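Local structure of LbaCas13a H328A (C2c2) (Lachnospiraceae bacterium NK4A179, 5WLH) at residues Y69-E74 / Y185-L190. The protein binds CRISPR precursor RNA as its guide and, as a Cas13a nuclease, probably cleaves RNA once a matching target is recognised. Residues are numbered along the deposited sequence; the frame is centred on the assembly and turned at random.
Sequences YRIFNE and YLKKSL
Phe72 and Leu186 form a single antiparallel bridge as a non-hydrogen-bonded pair, flanked by two backbone bonds: Lys187 N to Ile71 O (2.9 Å) and Asn73 N to Tyr185 O (2.8 Å, N-H...O angle 169°). On the tight side, Ile71 CD1 meets Leu190 CD1 at 3.7 Å, while Ile71 CG2 lies beside Leu186 CD1 and over the centre of the Phe72 ring. A chi1 of -173° swings the Tyr69 ring across the bent Lys187 chain. Lys187 CD sits over one face near the rim, and Lys187 CE comes within 3.4 Å of Tyr69 CE2. With an alanine at Tyr69, the Lys187 chain would probably lose its aromatic cover, and Asp229 one of the two hydroxyls, with that of Ser189, that bond it. The other end is looser: Lys188 NZ reaches the Asn73 amide, 3.0 Å from Asn73 OD1, and CB of poorly ordered Glu74 approaches Tyr185 CE1 obliquely, just before an unmodelled loop. Helix 218-230 backs Tyr69 and Ile71, helix 83-96 packs on Phe72 and Tyr185, and Leu199 of helix 193-206 touches Ile71, Phe72 and Leu186; the contact ties together the loops after helices 51-64 and 175-185, its nearest atom about 4 Å from the RNA.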
ATOM      1  N   TYR A  69      29.689   6.212  22.482  1.00 46.84           N
ATOM      2  CA  TYR A  69      29.904   4.796  22.208  1.00 40.56           C
ATOM      3  C   TYR A  69      29.975   4.000  23.506  1.00 35.24           C
ATOM      4  O   TYR A  69      30.751   4.328  24.409  1.00 37.03           O
ATOM      5  CB  TYR A  69      31.191   4.617  21.400  1.00 36.47           C
ATOM      6  CG  TYR A  69      31.431   3.213  20.904  1.00 36.96           C
ATOM      7  CD1 TYR A  69      31.953   2.237  21.748  1.00 36.27           C
ATOM      8  CD2 TYR A  69      31.142   2.861  19.593  1.00 34.50           C
ATOM      9  CE1 TYR A  69      32.171   0.955  21.301  1.00 37.14           C
ATOM     10  CE2 TYR A  69      31.368   1.581  19.133  1.00 36.08           C
ATOM     11  CZ  TYR A  69      31.879   0.630  19.990  1.00 39.54           C
ATOM     12  OH  TYR A  69      32.099  -0.651  19.533  1.00 36.22           O
ATOM     13  N   ARG A  70      29.146   2.959  23.598  1.00 33.73           N
ATOM     14  CA  ARG A  70      29.155   2.023  24.714  1.00 38.06           C
ATOM     15  C   ARG A  70      28.981   0.609  24.186  1.00 39.69           C
ATOM     16  O   ARG A  70      28.224   0.384  23.239  1.00 40.08           O
ATOM     17  CB  ARG A  70      28.047   2.325  25.738  1.00 41.47           C
ATOM     18  CG  ARG A  70      28.106   3.731  26.325  1.00 41.76           C
ATOM     19  CD  ARG A  70      29.123   3.798  27.451  1.00 44.80           C
ATOM     20  NE  ARG A  70      29.109   5.075  28.158  1.00 47.13           N
ATOM     21  CZ  ARG A  70      29.653   6.196  27.692  1.00 46.18           C
ATOM     22  NH1 ARG A  70      30.238   6.205  26.499  1.00 40.11           N
ATOM     23  NH2 ARG A  70      29.606   7.311  28.417  1.00 44.58           N
ATOM     24  N   ILE A  71      29.684  -0.337  24.819  1.00 39.19           N
ATOM     25  CA  ILE A  71      29.593  -1.741  24.425  1.00 38.77           C
ATOM     26  C   ILE A  71      28.162  -2.249  24.570  1.00 36.50           C
ATOM     27  O   ILE A  71      27.676  -3.030  23.741  1.00 39.20           O
ATOM     28  CB  ILE A  71      30.579  -2.585  25.257  1.00 43.32           C
ATOM     29  CG1 ILE A  71      32.020  -2.136  25.002  1.00 44.02           C
ATOM     30  CG2 ILE A  71      30.402  -4.072  24.978  1.00 45.09           C
ATOM     31  CD1 ILE A  71      32.420  -2.171  23.563  1.00 44.45           C
ATOM     32  N   PHE A  72      27.464  -1.806  25.613  1.00 37.80           N
ATOM     33  CA  PHE A  72      26.118  -2.268  25.929  1.00 39.07           C
ATOM     34  C   PHE A  72      25.109  -1.128  25.793  1.00 44.25           C
ATOM     35  O   PHE A  72      25.388   0.005  26.195  1.00 44.39           O
ATOM     36  CB  PHE A  72      26.072  -2.835  27.351  1.00 41.00           C
ATOM     37  CG  PHE A  72      26.926  -4.063  27.543  1.00 40.85           C
ATOM     38  CD1 PHE A  72      26.581  -5.260  26.936  1.00 40.41           C
ATOM     39  CD2 PHE A  72      28.064  -4.021  28.335  1.00 40.53           C
ATOM     40  CE1 PHE A  72      27.363  -6.402  27.110  1.00 40.00           C
ATOM     41  CE2 PHE A  72      28.850  -5.157  28.516  1.00 39.25           C
ATOM     42  CZ  PHE A  72      28.497  -6.347  27.902  1.00 39.17           C
ATOM     43  N   ASN A  73      23.930  -1.443  25.249  1.00 47.64           N
ATOM     44  CA  ASN A  73      22.856  -0.474  25.049  1.00 55.34           C
ATOM     45  C   ASN A  73      22.089  -0.227  26.350  1.00 66.35           C
ATOM     46  O   ASN A  73      22.484  -0.665  27.435  1.00 70.92           O
ATOM     47  CB  ASN A  73      21.890  -0.960  23.975  1.00 53.84           C
ATOM     48  CG  ASN A  73      22.518  -1.014  22.604  1.00 58.68           C
ATOM     49  OD1 ASN A  73      23.381  -0.205  22.266  1.00 63.11           O
ATOM     50  ND2 ASN A  73      22.095  -1.990  21.806  1.00 59.80           N
ATOM     51  N   GLU A  74      20.948   0.455  26.221  1.00 70.94           N
ATOM     52  CA  GLU A  74      20.080   0.858  27.333  1.00 73.66           C
ATOM     53  C   GLU A  74      20.865   1.558  28.429  1.00 74.08           C
ATOM     54  O   GLU A  74      21.883   2.197  28.163  1.00 74.27           O
ATOM     55  CB  GLU A  74      19.326  -0.343  27.914  1.00 76.44           C
ATOM     56  CG  GLU A  74      17.934  -0.554  27.321  1.00 79.36           C
ATOM     57  CD  GLU A  74      16.932   0.503  27.765  1.00 83.38           C
ATOM     58  OE1 GLU A  74      16.469   0.446  28.925  1.00 84.55           O
ATOM     59  OE2 GLU A  74      16.606   1.392  26.950  1.00 84.18           O
ATOM     60  N   TYR A 185      21.810  -6.819  25.561  1.00 43.68           N
ATOM     61  CA  TYR A 185      22.308  -5.453  25.530  1.00 46.37           C
ATOM     62  C   TYR A 185      23.480  -5.214  24.593  1.00 44.03           C
ATOM     63  O   TYR A 185      23.838  -4.052  24.378  1.00 42.47           O
ATOM     64  CB  TYR A 185      22.710  -5.005  26.943  1.00 48.86           C
ATOM     65  CG  TYR A 185      21.555  -5.001  27.918  1.00 55.47           C
ATOM     66  CD1 TYR A 185      20.482  -4.135  27.749  1.00 58.23           C
ATOM     67  CD2 TYR A 185      21.531  -5.870  29.003  1.00 56.80           C
ATOM     68  CE1 TYR A 185      19.419  -4.129  28.635  1.00 60.39           C
ATOM     69  CE2 TYR A 185      20.472  -5.870  29.896  1.00 59.35           C
ATOM     70  CZ  TYR A 185      19.419  -4.998  29.708  1.00 60.69           C
ATOM     71  OH  TYR A 185      18.364  -4.995  30.593  1.00 60.39           O
ATOM     72  N   LEU A 186      24.090  -6.249  24.024  1.00 43.91           N
ATOM     73  CA  LEU A 186      25.286  -6.015  23.222  1.00 40.82           C
ATOM     74  C   LEU A 186      24.973  -5.174  21.992  1.00 36.72           C
ATOM     75  O   LEU A 186      24.015  -5.451  21.261  1.00 37.94           O
ATOM     76  CB  LEU A 186      25.919  -7.336  22.795  1.00 39.78           C
ATOM     77  CG  LEU A 186      27.194  -7.167  21.976  1.00 36.60           C
ATOM     78  CD1 LEU A 186      28.238  -6.363  22.744  1.00 37.89           C
ATOM     79  CD2 LEU A 186      27.721  -8.534  21.581  1.00 37.36           C
ATOM     80  N   LYS A 187      25.811  -4.160  21.757  1.00 39.95           N
ATOM     81  CA  LYS A 187      25.703  -3.321  20.570  1.00 42.63           C
ATOM     82  C   LYS A 187      25.610  -4.166  19.304  1.00 46.29           C
ATOM     83  O   LYS A 187      26.336  -5.148  19.136  1.00 47.48           O
ATOM     84  CB  LYS A 187      26.910  -2.382  20.486  1.00 46.95           C
ATOM     85  CG  LYS A 187      26.547  -0.939  20.252  1.00 49.86           C
ATOM     86  CD  LYS A 187      27.771  -0.057  20.225  1.00 51.27           C
ATOM     87  CE  LYS A 187      28.300   0.117  18.826  1.00 51.51           C
ATOM     88  NZ  LYS A 187      27.387   0.919  17.976  1.00 52.03           N
ATOM     89  N   LYS A 188      24.716  -3.756  18.400  1.00 42.36           N
ATOM     90  CA  LYS A 188      24.401  -4.556  17.219  1.00 35.97           C
ATOM     91  C   LYS A 188      25.629  -4.759  16.334  1.00 31.55           C
ATOM     92  O   LYS A 188      25.832  -5.846  15.787  1.00 34.46           O
ATOM     93  CB  LYS A 188      23.266  -3.892  16.418  1.00 47.62           C
ATOM     94  CG  LYS A 188      21.872  -3.772  17.119  1.00 58.05           C
ATOM     95  CD  LYS A 188      21.829  -2.811  18.345  1.00 63.85           C
ATOM     96  CE  LYS A 188      22.564  -1.495  18.068  1.00 62.76           C
ATOM     97  NZ  LYS A 188      22.893  -0.764  19.312  1.00 61.48           N
ATOM     98  N   SER A 189      26.457  -3.718  16.179  1.00 32.57           N
ATOM     99  CA  SER A 189      27.661  -3.820  15.365  1.00 35.99           C
ATOM    100  C   SER A 189      28.670  -4.806  15.946  1.00 37.06           C
ATOM    101  O   SER A 189      29.589  -5.228  15.239  1.00 35.85           O
ATOM    102  CB  SER A 189      28.309  -2.440  15.219  1.00 39.92           C
ATOM    103  OG  SER A 189      28.500  -1.853  16.496  1.00 42.91           O
ATOM    104  N   LEU A 190      28.521  -5.176  17.214  1.00 36.82           N
ATOM    105  CA  LEU A 190      29.403  -6.142  17.855  1.00 35.86           C
ATOM    106  C   LEU A 190      28.804  -7.539  17.892  1.00 37.28           C
ATOM    107  O   LEU A 190      29.436  -8.454  18.432  1.00 33.74           O
ATOM    108  CB  LEU A 190      29.740  -5.682  19.276  1.00 34.91           C
ATOM    109  CG  LEU A 190      30.413  -4.313  19.404  1.00 35.55           C
ATOM    110  CD1 LEU A 190      30.558  -3.933  20.863  1.00 37.72           C
ATOM    111  CD2 LEU A 190      31.764  -4.299  18.704  1.00 36.83           C
TER